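Long-range contacts in sensor histidine kinase (PDB 3CIT), which probably works as a phosphorelay sensor kinase of a two-component system, the chain described here being its GAF domain: residues H48-E53 with E70-L75; V99-L104 with T114-N119. One frame throughout, in Å; residues are numbered along the deposited sequence.

Contact 1 of 2, residues H48-E53 with E70-L75; sequences HGLLLE and ERLSTL
His48 and Leu72 mark the closest approach of the two backbones, their CA atoms 7.0 Å apart, where the short helix that includes Glu70 to Leu72 and the type I turn from Leu72 to Leu75 lie against one face of strand 48-53; no hydrogen bond joins the two segments. Side chains of 70-75 pack instead on side chains of the strand and on the backbone of Gly49. Leu72 has the largest share of the buried area: its methyl CD2 lies 3.5 Å from Gly49 O and 3.8 Å from His48 CB, while CD1 approaches the same carbonyl oxygen. Gly49 has no side chain, and the leucine methyls lie on its backbone. The imidazole of His48 meets CG of Leu72 at its edge, and Arg71 comes to it obliquely, with CB of Arg71 3.7 Å from NE2 of His48. The ring and the guanidinium planes are 31° apart, but the charged end of Arg71 leads away, to the carbonyl oxygen of His95 and a bound glycerol, while NE2 of His48 is hydrogen-bonded to Ser68. In the antiparallel sheet of this GAF domain, strand 48-53 runs between strands 61-66 and 111-119, and the chain leaving 61-66 turns back over the sheet through this helix. Further along, Leu50 has CG wedged between its backbone N and carbonyl carbon (chi1 56°), and its CD2 lies 4.1 Å from CD1 of Leu75 and 4.2 Å from CD2 of Leu72. Leucine suits these three places, where methyl groups meet. OG1 of Thr74 hydrogen-bonds Arg71 O at 2.6 Å, in the carbonyl plane, and Thr74 N bonds the same oxygen; Leu75 N closes the turn on Leu72 O at 3.1 Å.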
loop_
_atom_site.group_PDB
_atom_site.type_symbol
_atom_site.label_atom_id
_atom_site.label_comp_id
_atom_site.label_asym_id
_atom_site.label_seq_id
_atom_site.Cartn_x
_atom_site.Cartn_y
_atom_site.Cartn_z
ATOM N N HIS A 48 1.745 -15.887 -18.573
ATOM C CA HIS A 48 1.629 -17.000 -17.622
ATOM C C HIS A 48 1.126 -16.492 -16.286
ATOM O O HIS A 48 1.307 -15.321 -15.943
ATOM C CB HIS A 48 2.987 -17.679 -17.380
ATOM C CG HIS A 48 3.498 -18.470 -18.540
ATOM N ND1 HIS A 48 4.091 -17.885 -19.636
ATOM C CD2 HIS A 48 3.527 -19.807 -18.765
ATOM C CE1 HIS A 48 4.427 -18.827 -20.504
ATOM N NE2 HIS A 48 4.077 -20.001 -20.010
ATOM N N GLY A 49 0.532 -17.391 -15.513
ATOM C CA GLY A 49 0.157 -17.052 -14.167
ATOM C C GLY A 49 -0.292 -18.249 -13.395
ATOM O O GLY A 49 -0.643 -19.303 -13.955
ATOM N N LEU A 50 -0.238 -18.118 -12.089
ATOM C CA LEU A 50 -0.869 -19.093 -11.244
ATOM C C LEU A 50 -1.407 -18.430 -9.977
ATOM O O LEU A 50 -1.096 -17.274 -9.666
ATOM C CB LEU A 50 0.094 -20.263 -10.980
ATOM C CG LEU A 50 1.452 -20.007 -10.379
ATOM C CD1 LEU A 50 1.299 -19.666 -8.930
ATOM C CD2 LEU A 50 2.379 -21.232 -10.551
ATOM N N LEU A 51 -2.237 -19.181 -9.276
ATOM C CA LEU A 51 -2.715 -18.809 -7.963
ATOM C C LEU A 51 -2.243 -19.855 -6.948
ATOM O O LEU A 51 -2.399 -21.065 -7.154
ATOM C CB LEU A 51 -4.236 -18.717 -7.975
ATOM C CG LEU A 51 -4.882 -18.277 -6.677
ATOM C CD1 LEU A 51 -4.457 -16.798 -6.281
ATOM C CD2 LEU A 51 -6.399 -18.391 -6.816
ATOM N N LEU A 52 -1.637 -19.370 -5.867
ATOM C CA LEU A 52 -1.134 -20.213 -4.797
ATOM C C LEU A 52 -1.974 -19.939 -3.573
ATOM O O LEU A 52 -2.255 -18.785 -3.277
ATOM C CB LEU A 52 0.302 -19.843 -4.470
ATOM C CG LEU A 52 1.334 -20.060 -5.552
ATOM C CD1 LEU A 52 2.726 -19.680 -5.009
ATOM C CD2 LEU A 52 1.291 -21.529 -6.059
ATOM N N GLU A 53 -2.357 -20.981 -2.853
ATOM C CA GLU A 53 -3.068 -20.830 -1.595
ATOM C C GLU A 53 -2.513 -21.797 -0.552
ATOM O O GLU A 53 -2.056 -22.893 -0.884
ATOM C CB GLU A 53 -4.557 -21.056 -1.782
ATOM C CG GLU A 53 -5.239 -19.946 -2.580
ATOM C CD GLU A 53 -6.640 -20.338 -2.984
ATOM O OE1 GLU A 53 -7.446 -20.596 -2.080
ATOM O OE2 GLU A 53 -6.918 -20.373 -4.200
ATOM N N GLU A 70 4.474 -26.303 -18.129
ATOM C CA GLU A 70 5.915 -26.551 -18.172
ATOM C C GLU A 70 6.669 -25.351 -17.594
ATOM O O GLU A 70 7.465 -25.496 -16.660
ATOM C CB GLU A 70 6.345 -26.899 -19.623
ATOM C CG GLU A 70 7.832 -26.702 -19.974
ATOM C CD GLU A 70 8.322 -27.428 -21.227
ATOM O OE1 GLU A 70 7.486 -27.878 -22.080
ATOM O OE2 GLU A 70 9.557 -27.560 -21.355
ATOM N N ARG A 71 6.413 -24.153 -18.116
ATOM C CA ARG A 71 7.123 -22.972 -17.632
ATOM C C ARG A 71 6.652 -22.616 -16.232
ATOM O O ARG A 71 7.471 -22.238 -15.366
ATOM C CB ARG A 71 7.015 -21.770 -18.604
ATOM C CG ARG A 71 7.734 -22.027 -19.940
ATOM C CD ARG A 71 8.037 -20.733 -20.739
ATOM N NE ARG A 71 8.896 -21.110 -21.888
ATOM C CZ ARG A 71 9.926 -20.402 -22.355
ATOM N NH1 ARG A 71 10.268 -19.257 -21.799
ATOM N NH2 ARG A 71 10.619 -20.864 -23.402
ATOM N N LEU A 72 5.360 -22.784 -15.966
ATOM C CA LEU A 72 4.841 -22.490 -14.616
ATOM C C LEU A 72 5.567 -23.325 -13.540
ATOM O O LEU A 72 5.814 -22.802 -12.449
ATOM C CB LEU A 72 3.331 -22.743 -14.540
ATOM C CG LEU A 72 2.465 -21.689 -15.254
ATOM C CD1 LEU A 72 1.015 -22.152 -15.238
ATOM C CD2 LEU A 72 2.673 -20.332 -14.624
ATOM N N SER A 73 5.953 -24.562 -13.878
ATOM C CA SER A 73 6.607 -25.478 -12.913
ATOM C C SER A 73 7.934 -24.935 -12.394
ATOM O O SER A 73 8.421 -25.362 -11.335
ATOM C CB SER A 73 6.802 -26.867 -13.501
ATOM O OG SER A 73 7.844 -26.904 -14.430
ATOM N N THR A 74 8.545 -24.038 -13.160
ATOM C CA THR A 74 9.853 -23.478 -12.824
ATOM C C THR A 74 9.791 -22.448 -11.710
ATOM O O THR A 74 10.808 -22.102 -11.141
ATOM C CB THR A 74 10.538 -22.828 -14.051
ATOM O OG1 THR A 74 9.822 -21.656 -14.472
ATOM C CG2 THR A 74 10.670 -23.876 -15.196
ATOM N N LEU A 75 8.612 -21.948 -11.411
ATOM C CA LEU A 75 8.441 -20.992 -10.323
ATOM C C LEU A 75 8.445 -21.679 -8.959
ATOM O O LEU A 75 7.825 -22.732 -8.756
ATOM C CB LEU A 75 7.140 -20.250 -10.489
ATOM C CG LEU A 75 6.964 -19.409 -11.743
ATOM C CD1 LEU A 75 5.549 -18.874 -11.748
ATOM C CD2 LEU A 75 7.997 -18.286 -11.795
#

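Contact 2 of 2, residues V99-L104 with T114-N119; sequences VLLLPL and TLVLAN
Leu100 and Leu117 lie side by side on one face of the sheet, pointing the same way, with CD2 of Leu100 4.1 Å from CD1 of Leu117. Next along this face, Leu102 and Leu115 cross at a slant, CD1 of Leu102 being 4.0 Å from CD2 of Leu115. Flexible, branched leucines suit this layer, where Leu115 and Leu117 meet helix 29-43, and Leu102 and Leu117 meet helix 128-156. Val99, Leu101, Thr114, Val116 and Ala118 occupy the other face. There CG1 of Val99 presses on CG1 of Val116 at 3.6 Å, placed by a torsion that sets it anti to the backbone N (chi1 176°), while CD2 of Leu101 runs alongside both methyls of Val116. Beta-branched valines favour extended backbone. CB of Ala118, the side chain's one carbon, meets CG2 of Val99 at 4.0 Å. CG2 of Thr114 leans toward the neighbouring strand, 3.5 Å from Leu102 O. Between the two faces, Leu100 N bonds Leu117 O at 2.8 Å and Leu117 N bonds Leu100 O at 2.9 Å, and Leu102 pairs likewise with Leu115. Pro103, which has no N-H to give, sits opposite Thr114 in a non-hydrogen-bonded pair, where none is needed. The strand directions differ by 164°: this is the antiparallel beta hairpin of strands 98-105 and 111-119 in the central sheet of the GAF fold.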
loop_
_atom_site.group_PDB
_atom_site.type_symbol
_atom_site.label_atom_id
_atom_site.label_comp_id
_atom_site.label_asym_id
_atom_site.label_seq_id
_atom_site.Cartn_x
_atom_site.Cartn_y
_atom_site.Cartn_z
ATOM N N VAL A 99 8.206 -11.578 -13.051
ATOM C CA VAL A 99 7.140 -12.081 -12.199
ATOM C C VAL A 99 6.595 -10.954 -11.321
ATOM O O VAL A 99 7.358 -10.170 -10.765
ATOM C CB VAL A 99 7.651 -13.224 -11.315
ATOM C CG1 VAL A 99 6.544 -13.712 -10.311
ATOM C CG2 VAL A 99 8.151 -14.369 -12.203
ATOM N N LEU A 100 5.278 -10.914 -11.202
ATOM C CA LEU A 100 4.562 -9.989 -10.311
ATOM C C LEU A 100 3.782 -10.819 -9.288
ATOM O O LEU A 100 2.987 -11.707 -9.659
ATOM C CB LEU A 100 3.637 -9.096 -11.138
ATOM C CG LEU A 100 2.753 -8.093 -10.406
ATOM C CD1 LEU A 100 3.567 -7.028 -9.599
ATOM C CD2 LEU A 100 1.665 -7.427 -11.329
ATOM N N LEU A 101 4.020 -10.543 -8.009
ATOM C CA LEU A 101 3.321 -11.204 -6.908
ATOM C C LEU A 101 2.298 -10.242 -6.320
ATOM O O LEU A 101 2.644 -9.085 -6.045
ATOM C CB LEU A 101 4.341 -11.596 -5.835
ATOM C CG LEU A 101 5.498 -12.507 -6.285
ATOM C CD1 LEU A 101 6.349 -12.846 -5.065
ATOM C CD2 LEU A 101 4.968 -13.742 -6.920
ATOM N N LEU A 102 1.065 -10.717 -6.133
ATOM C CA LEU A 102 -0.028 -9.960 -5.519
ATOM C C LEU A 102 -0.631 -10.824 -4.393
ATOM O O LEU A 102 -1.345 -11.783 -4.652
ATOM C CB LEU A 102 -1.100 -9.599 -6.551
ATOM C CG LEU A 102 -0.539 -8.991 -7.854
ATOM C CD1 LEU A 102 -1.451 -9.117 -9.043
ATOM C CD2 LEU A 102 -0.129 -7.514 -7.560
ATOM N N PRO A 103 -0.348 -10.479 -3.144
ATOM C CA PRO A 103 -0.846 -11.248 -2.040
ATOM C C PRO A 103 -2.355 -11.238 -1.919
ATOM O O PRO A 103 -3.021 -10.240 -2.257
ATOM C CB PRO A 103 -0.245 -10.550 -0.806
ATOM C CG PRO A 103 0.851 -9.748 -1.292
ATOM C CD PRO A 103 0.512 -9.364 -2.689
ATOM N N LEU A 104 -2.874 -12.347 -1.422
ATOM C CA LEU A 104 -4.263 -12.468 -1.015
ATOM C C LEU A 104 -4.355 -12.376 0.503
ATOM O O LEU A 104 -3.769 -13.162 1.222
ATOM C CB LEU A 104 -4.859 -13.805 -1.476
ATOM C CG LEU A 104 -5.390 -13.907 -2.907
ATOM C CD1 LEU A 104 -4.295 -13.833 -3.918
ATOM C CD2 LEU A 104 -6.227 -15.211 -3.062
ATOM N N THR A 114 -1.145 -16.064 -2.995
ATOM C CA THR A 114 -0.540 -15.084 -3.883
ATOM C C THR A 114 -1.011 -15.331 -5.282
ATOM O O THR A 114 -0.977 -16.474 -5.753
ATOM C CB THR A 114 1.006 -15.178 -3.992
ATOM O OG1 THR A 114 1.547 -15.589 -2.745
ATOM C CG2 THR A 114 1.511 -13.833 -4.387
ATOM N N LEU A 115 -1.448 -14.265 -5.942
ATOM C CA LEU A 115 -1.644 -14.287 -7.374
ATOM C C LEU A 115 -0.277 -14.015 -8.004
ATOM O O LEU A 115 0.386 -13.020 -7.653
ATOM C CB LEU A 115 -2.717 -13.240 -7.740
ATOM C CG LEU A 115 -3.236 -13.127 -9.160
ATOM C CD1 LEU A 115 -3.865 -14.453 -9.574
ATOM C CD2 LEU A 115 -4.261 -11.919 -9.276
ATOM N N VAL A 116 0.170 -14.904 -8.887
ATOM C CA VAL A 116 1.496 -14.851 -9.454
ATOM C C VAL A 116 1.305 -14.670 -10.953
ATOM O O VAL A 116 0.755 -15.551 -11.622
ATOM C CB VAL A 116 2.322 -16.135 -9.174
ATOM C CG1 VAL A 116 3.796 -16.033 -9.796
ATOM C CG2 VAL A 116 2.435 -16.460 -7.655
ATOM N N LEU A 117 1.696 -13.516 -11.477
ATOM C CA LEU A 117 1.690 -13.293 -12.914
ATOM C C LEU A 117 3.131 -13.359 -13.376
ATOM O O LEU A 117 4.053 -12.941 -12.658
ATOM C CB LEU A 117 1.098 -11.915 -13.251
ATOM C CG LEU A 117 -0.219 -11.542 -12.551
ATOM C CD1 LEU A 117 -0.759 -10.168 -13.116
ATOM C CD2 LEU A 117 -1.224 -12.638 -12.654
ATOM N N ALA A 118 3.353 -13.875 -14.583
ATOM C CA ALA A 118 4.709 -14.077 -15.059
ATOM C C ALA A 118 4.746 -13.945 -16.557
ATOM O O ALA A 118 3.741 -14.183 -17.209
ATOM C CB ALA A 118 5.229 -15.463 -14.643
ATOM N N ASN A 119 5.892 -13.579 -17.111
ATOM C CA ASN A 119 6.003 -13.429 -18.551
ATOM C C ASN A 119 7.221 -14.186 -19.081
ATOM O O ASN A 119 8.264 -14.248 -18.425
ATOM C CB ASN A 119 6.062 -11.946 -18.923
ATOM C CG ASN A 119 5.631 -11.688 -20.350
ATOM O OD1 ASN A 119 4.512 -12.079 -20.748
ATOM N ND2 ASN A 119 6.542 -11.087 -21.172
#

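Both contacts are buried, but contact 2 lies about 5 Å from the centre of the chain and contact 1 about 11 Å, measured between centres. They meet in the same sheet: strand 48-53 of contact 1 neighbours strand 111-119 of contact 2, with Leu50 N 2.8 Å from Val116 O and His48 O 2.9 Å from Ala118 N, both probable hydrogen bonds. Contact 2 is built from paired backbone bonds with apolar side chains on both faces; contact 1 joins a strand to a helix and turn by van der Waals packing, partly on Gly49 backbone, without hydrogen bonds, and includes polar groups. Leu75 links them, touching Val99 and Val116, whereas Leu100, Leu102, Leu115 and Leu117 occupy the opposite face.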